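Local coordinates for protein TIR domain-containing adapter molecule 1 (Homo sapiens, PDB 4BSX) that probably acts as a Toll-like receptor signalling adaptor that leads to interferon-beta induction, here represented by its all-helical N-terminal domain, which resembles IFIT proteins, at residues Gly42-Leu54 / Ser63-Val76. The protein carries 2 engineered substitutions. Sequence-based numbering, arbitrary orientation.
Engineered in segment 63-76: Met69 (natural residue Ala).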
loop_
_atom_site.group_PDB
_atom_site.type_symbol
_atom_site.label_atom_id
_atom_site.label_comp_id
_atom_site.label_asym_id
_atom_site.label_seq_id
_atom_site.Cartn_x
_atom_site.Cartn_y
_atom_site.Cartn_z
ATOM N N GLY A 42 -2.098 6.386 0.512
ATOM C CA GLY A 42 -1.885 4.989 0.863
ATOM C C GLY A 42 -2.202 4.644 2.310
ATOM O O GLY A 42 -2.375 3.460 2.632
ATOM N N GLN A 43 -2.295 5.670 3.162
ATOM C CA GLN A 43 -2.544 5.507 4.595
ATOM C C GLN A 43 -3.761 4.676 4.823
ATOM O O GLN A 43 -3.774 3.838 5.717
ATOM C CB GLN A 43 -2.821 6.857 5.275
ATOM C CG GLN A 43 -1.630 7.726 5.553
ATOM C CD GLN A 43 -1.844 8.687 6.732
ATOM O OE1 GLN A 43 -0.893 9.038 7.435
ATOM N NE2 GLN A 43 -3.091 9.110 6.949
ATOM N N ASP A 44 -4.816 4.984 4.066
ATOM C CA ASP A 44 -6.101 4.320 4.273
ATOM C C ASP A 44 -5.963 2.815 3.970
ATOM O O ASP A 44 -6.452 1.985 4.721
ATOM C CB ASP A 44 -7.205 4.953 3.426
ATOM C CG ASP A 44 -7.743 6.239 4.024
ATOM O OD1 ASP A 44 -7.524 6.474 5.231
ATOM O OD2 ASP A 44 -8.404 6.999 3.284
ATOM N N LEU A 45 -5.275 2.474 2.890
ATOM C CA LEU A 45 -5.101 1.082 2.501
ATOM C C LEU A 45 -4.214 0.419 3.568
ATOM O O LEU A 45 -4.539 -0.662 4.062
ATOM C CB LEU A 45 -4.472 0.980 1.085
ATOM C CG LEU A 45 -4.076 -0.414 0.557
ATOM C CD1 LEU A 45 -5.311 -1.279 0.456
ATOM C CD2 LEU A 45 -3.331 -0.388 -0.814
ATOM N N LEU A 46 -3.128 1.092 3.963
ATOM C CA LEU A 46 -2.270 0.575 5.028
ATOM C C LEU A 46 -3.013 0.406 6.367
ATOM O O LEU A 46 -2.717 -0.508 7.149
ATOM C CB LEU A 46 -1.045 1.453 5.228
ATOM C CG LEU A 46 0.056 0.843 6.128
ATOM C CD1 LEU A 46 0.589 -0.475 5.600
ATOM C CD2 LEU A 46 1.216 1.805 6.296
ATOM N N HIS A 47 -3.975 1.263 6.634
ATOM C CA HIS A 47 -4.787 1.118 7.851
ATOM C C HIS A 47 -5.527 -0.222 7.793
ATOM O O HIS A 47 -5.592 -0.985 8.772
ATOM C CB HIS A 47 -5.756 2.311 7.946
ATOM C CG HIS A 47 -6.798 2.178 9.006
ATOM N ND1 HIS A 47 -6.510 2.262 10.353
ATOM C CD2 HIS A 47 -8.135 1.987 8.911
ATOM C CE1 HIS A 47 -7.619 2.070 11.044
ATOM N NE2 HIS A 47 -8.620 1.915 10.195
ATOM N N ALA A 48 -6.055 -0.525 6.617
ATOM C CA ALA A 48 -6.860 -1.749 6.428
ATOM C C ALA A 48 -6.003 -3.012 6.539
ATOM O O ALA A 48 -6.425 -4.027 7.119
ATOM C CB ALA A 48 -7.596 -1.711 5.056
HETATM N N MSE A 49 -4.807 -2.961 5.947
HETATM C CA MSE A 49 -3.843 -4.087 5.987
HETATM C C MSE A 49 -3.389 -4.323 7.422
HETATM O O MSE A 49 -3.228 -5.481 7.870
HETATM C CB MSE A 49 -2.649 -3.798 5.086
HETATM C CG MSE A 49 -3.001 -3.818 3.577
HETATM SE SE MSE A 49 -1.593 -3.000 2.441
HETATM C CE MSE A 49 -0.021 -4.023 2.854
ATOM N N VAL A 50 -3.194 -3.226 8.153
ATOM C CA VAL A 50 -2.862 -3.292 9.604
ATOM C C VAL A 50 -3.936 -4.034 10.362
ATOM O O VAL A 50 -3.646 -4.921 11.111
ATOM C CB VAL A 50 -2.649 -1.890 10.202
ATOM C CG1 VAL A 50 -2.756 -1.928 11.752
ATOM C CG2 VAL A 50 -1.300 -1.390 9.767
ATOM N N LEU A 51 -5.194 -3.682 10.122
ATOM C CA LEU A 51 -6.326 -4.370 10.737
ATOM C C LEU A 51 -6.368 -5.871 10.383
ATOM O O LEU A 51 -6.670 -6.737 11.218
ATOM C CB LEU A 51 -7.613 -3.699 10.261
ATOM C CG LEU A 51 -7.802 -2.295 10.780
ATOM C CD1 LEU A 51 -8.961 -1.591 10.065
ATOM C CD2 LEU A 51 -8.047 -2.363 12.268
ATOM N N LEU A 52 -6.092 -6.178 9.121
ATOM C CA LEU A 52 -6.049 -7.563 8.668
ATOM C C LEU A 52 -4.960 -8.348 9.379
ATOM O O LEU A 52 -5.184 -9.492 9.769
ATOM C CB LEU A 52 -5.803 -7.623 7.153
ATOM C CG LEU A 52 -6.949 -7.183 6.244
ATOM C CD1 LEU A 52 -6.512 -7.227 4.804
ATOM C CD2 LEU A 52 -8.157 -8.068 6.501
ATOM N N LYS A 53 -3.775 -7.750 9.523
ATOM C CA LYS A 53 -2.672 -8.398 10.246
ATOM C C LYS A 53 -2.916 -8.515 11.778
ATOM O O LYS A 53 -2.283 -9.308 12.476
ATOM C CB LYS A 53 -1.358 -7.646 9.964
ATOM C CG LYS A 53 -0.103 -8.536 10.178
ATOM C CD LYS A 53 0.005 -9.625 9.031
ATOM C CE LYS A 53 1.041 -10.723 9.351
ATOM N NZ LYS A 53 0.873 -11.980 8.547
ATOM N N LEU A 54 -3.833 -7.709 12.296
ATOM C CA LEU A 54 -4.233 -7.813 13.708
ATOM C C LEU A 54 -5.358 -8.820 13.870
ATOM O O LEU A 54 -5.830 -9.048 14.969
ATOM C CB LEU A 54 -4.709 -6.452 14.262
ATOM C CG LEU A 54 -3.610 -5.548 14.830
ATOM C CD1 LEU A 54 -4.020 -4.107 14.872
ATOM C CD2 LEU A 54 -3.214 -6.003 16.231
ATOM N N SER A 63 -13.494 -0.951 6.135
ATOM C CA SER A 63 -12.560 0.006 5.590
ATOM C C SER A 63 -12.291 -0.228 4.097
ATOM O O SER A 63 -12.084 0.727 3.327
ATOM C CB SER A 63 -11.237 -0.081 6.348
ATOM O OG SER A 63 -11.428 0.176 7.738
ATOM N N LEU A 64 -12.244 -1.483 3.667
ATOM C CA LEU A 64 -11.903 -1.714 2.267
ATOM C C LEU A 64 -13.114 -1.410 1.427
ATOM O O LEU A 64 -12.996 -0.960 0.302
ATOM C CB LEU A 64 -11.418 -3.143 2.035
ATOM C CG LEU A 64 -10.025 -3.371 2.647
ATOM C CD1 LEU A 64 -9.818 -4.840 2.895
ATOM C CD2 LEU A 64 -8.933 -2.797 1.758
ATOM N N GLU A 65 -14.300 -1.653 1.977
ATOM C CA GLU A 65 -15.515 -1.312 1.249
ATOM C C GLU A 65 -15.585 0.205 0.973
ATOM O O GLU A 65 -16.061 0.622 -0.073
ATOM C CB GLU A 65 -16.769 -1.788 1.987
ATOM C CG GLU A 65 -18.035 -0.922 1.746
ATOM C CD GLU A 65 -18.726 -1.182 0.412
ATOM O OE1 GLU A 65 -18.451 -2.237 -0.200
ATOM O OE2 GLU A 65 -19.555 -0.333 -0.009
ATOM N N ALA A 66 -15.101 1.026 1.893
ATOM C CA ALA A 66 -15.082 2.454 1.647
ATOM C C ALA A 66 -14.046 2.791 0.589
ATOM O O ALA A 66 -14.034 3.898 0.041
ATOM C CB ALA A 66 -14.788 3.209 2.939
ATOM N N LEU A 67 -13.154 1.847 0.296
ATOM C CA LEU A 67 -12.081 2.120 -0.661
ATOM C C LEU A 67 -12.315 1.485 -2.027
ATOM O O LEU A 67 -11.430 1.495 -2.864
ATOM C CB LEU A 67 -10.714 1.676 -0.086
ATOM C CG LEU A 67 -10.178 2.432 1.143
ATOM C CD1 LEU A 67 -8.904 1.812 1.666
ATOM C CD2 LEU A 67 -9.940 3.897 0.833
ATOM N N LYS A 68 -13.519 0.994 -2.280
ATOM C CA LYS A 68 -13.751 0.078 -3.416
ATOM C C LYS A 68 -13.581 0.666 -4.831
ATOM O O LYS A 68 -13.482 -0.068 -5.816
ATOM C CB LYS A 68 -15.134 -0.569 -3.305
ATOM C CG LYS A 68 -16.301 0.407 -3.399
ATOM C CD LYS A 68 -17.609 -0.332 -3.227
ATOM C CE LYS A 68 -18.809 0.545 -3.482
ATOM N NZ LYS A 68 -20.043 -0.286 -3.625
HETATM N N MSE A 69 -13.537 1.980 -4.934
HETATM C CA MSE A 69 -13.280 2.611 -6.209
HETATM C C MSE A 69 -11.827 2.399 -6.625
HETATM O O MSE A 69 -11.493 2.474 -7.814
HETATM C CB MSE A 69 -13.600 4.098 -6.091
HETATM C CG MSE A 69 -15.102 4.388 -6.020
HETATM SE SE MSE A 69 -16.044 3.576 -7.556
HETATM C CE MSE A 69 -17.382 2.511 -6.640
ATOM N N ASP A 70 -10.959 2.136 -5.648
ATOM C CA ASP A 70 -9.552 1.891 -5.928
ATOM C C ASP A 70 -9.285 0.398 -6.210
ATOM O O ASP A 70 -9.623 -0.480 -5.391
ATOM C CB ASP A 70 -8.673 2.370 -4.775
ATOM C CG ASP A 70 -7.197 2.085 -5.016
ATOM O OD1 ASP A 70 -6.602 2.774 -5.865
ATOM O OD2 ASP A 70 -6.637 1.167 -4.388
ATOM N N ALA A 71 -8.677 0.130 -7.370
ATOM C CA ALA A 71 -8.520 -1.223 -7.884
ATOM C C ALA A 71 -7.630 -2.054 -6.983
ATOM O O ALA A 71 -7.882 -3.253 -6.788
ATOM C CB ALA A 71 -7.947 -1.201 -9.331
ATOM N N VAL A 72 -6.596 -1.425 -6.421
ATOM C CA VAL A 72 -5.695 -2.148 -5.533
ATOM C C VAL A 72 -6.435 -2.472 -4.213
ATOM O O VAL A 72 -6.279 -3.570 -3.662
ATOM C CB VAL A 72 -4.373 -1.376 -5.285
ATOM C CG1 VAL A 72 -3.475 -2.133 -4.309
ATOM C CG2 VAL A 72 -3.636 -1.135 -6.581
ATOM N N ALA A 73 -7.243 -1.538 -3.717
ATOM C CA ALA A 73 -8.027 -1.809 -2.503
ATOM C C ALA A 73 -9.000 -2.984 -2.739
ATOM O O ALA A 73 -9.285 -3.758 -1.818
ATOM C CB ALA A 73 -8.788 -0.573 -2.053
ATOM N N ARG A 74 -9.495 -3.093 -3.970
ATOM C CA ARG A 74 -10.411 -4.155 -4.349
ATOM C C ARG A 74 -9.706 -5.509 -4.359
ATOM O O ARG A 74 -10.236 -6.499 -3.839
ATOM C CB ARG A 74 -11.009 -3.853 -5.722
ATOM C CG ARG A 74 -12.079 -2.804 -5.693
ATOM C CD ARG A 74 -12.955 -2.880 -6.938
ATOM N NE ARG A 74 -12.225 -2.715 -8.194
ATOM C CZ ARG A 74 -11.948 -1.545 -8.790
ATOM N NH1 ARG A 74 -12.282 -0.392 -8.235
ATOM N NH2 ARG A 74 -11.290 -1.526 -9.947
ATOM N N LEU A 75 -8.515 -5.541 -4.968
ATOM C CA LEU A 75 -7.663 -6.718 -4.963
ATOM C C LEU A 75 -7.333 -7.181 -3.527
ATOM O O LEU A 75 -7.326 -8.372 -3.233
ATOM C CB LEU A 75 -6.368 -6.422 -5.709
ATOM C CG LEU A 75 -5.468 -7.660 -5.952
ATOM C CD1 LEU A 75 -5.923 -8.422 -7.229
ATOM C CD2 LEU A 75 -3.980 -7.308 -6.064
ATOM N N VAL A 76 -7.022 -6.229 -2.650
ATOM C CA VAL A 76 -6.785 -6.524 -1.225
ATOM C C VAL A 76 -8.039 -7.068 -0.523
ATOM O O VAL A 76 -7.971 -8.032 0.225
ATOM C CB VAL A 76 -6.202 -5.309 -0.475
ATOM C CG1 VAL A 76 -6.224 -5.559 1.032
ATOM C CG2 VAL A 76 -4.776 -5.042 -0.953
#
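Leu45 of helix 43-53 is a knob in a hole formed by Leu64, Val72, Ala73 and Val76, joining three successive helices of the TRIF N-terminal domain, an all-helical fold with structural similarity to the tetratricopeptide-repeat IFIT proteins. Helices 43-53 and 71-76 run almost parallel, at 6°, and segment 63-76, where the type I turns Glu65-Lys68 and Leu67-Asp70 link helix 57-65 to helix 71-79, packs against helix 43-53 without any hydrogen bond across. Leu45 sends its two methyls to different partners, its CG turned away from the backbone N (chi1 174°): CD2 meets Val72 CG1 at 3.9 Å, the two side chains crossing nearly at right angles, while CD1 lies 4.1 Å from Val76 CG2 and also reaches Leu64 CD2. One turn on, the small Ala48 lets the chains come close, its CB 3.7 Å from Leu64 CD2. Val76 is shared between turns, because CG1, its other branch, turns to Leu52 CD1 at 4.1 Å. Met49 flanks the contact, its CG near Val76 CG1, and also touches Phe15 of helix 11-19. Leu67, common to both turns, spreads its methyls over the start of helix 43-53, CD2 lying 3.9 Å from Asp44 CB and CD1 against the Leu45 backbone. Asp70 caps helix 71-76 through OD2, which accepts from Ala73 N. Ser63 OG, hydrogen-bonded to Glu59 O, approaches the His47 ring at its edge, 3.9 Å from CD2, and Leu51 CD1 packs against the same oxygen at 3.8 Å.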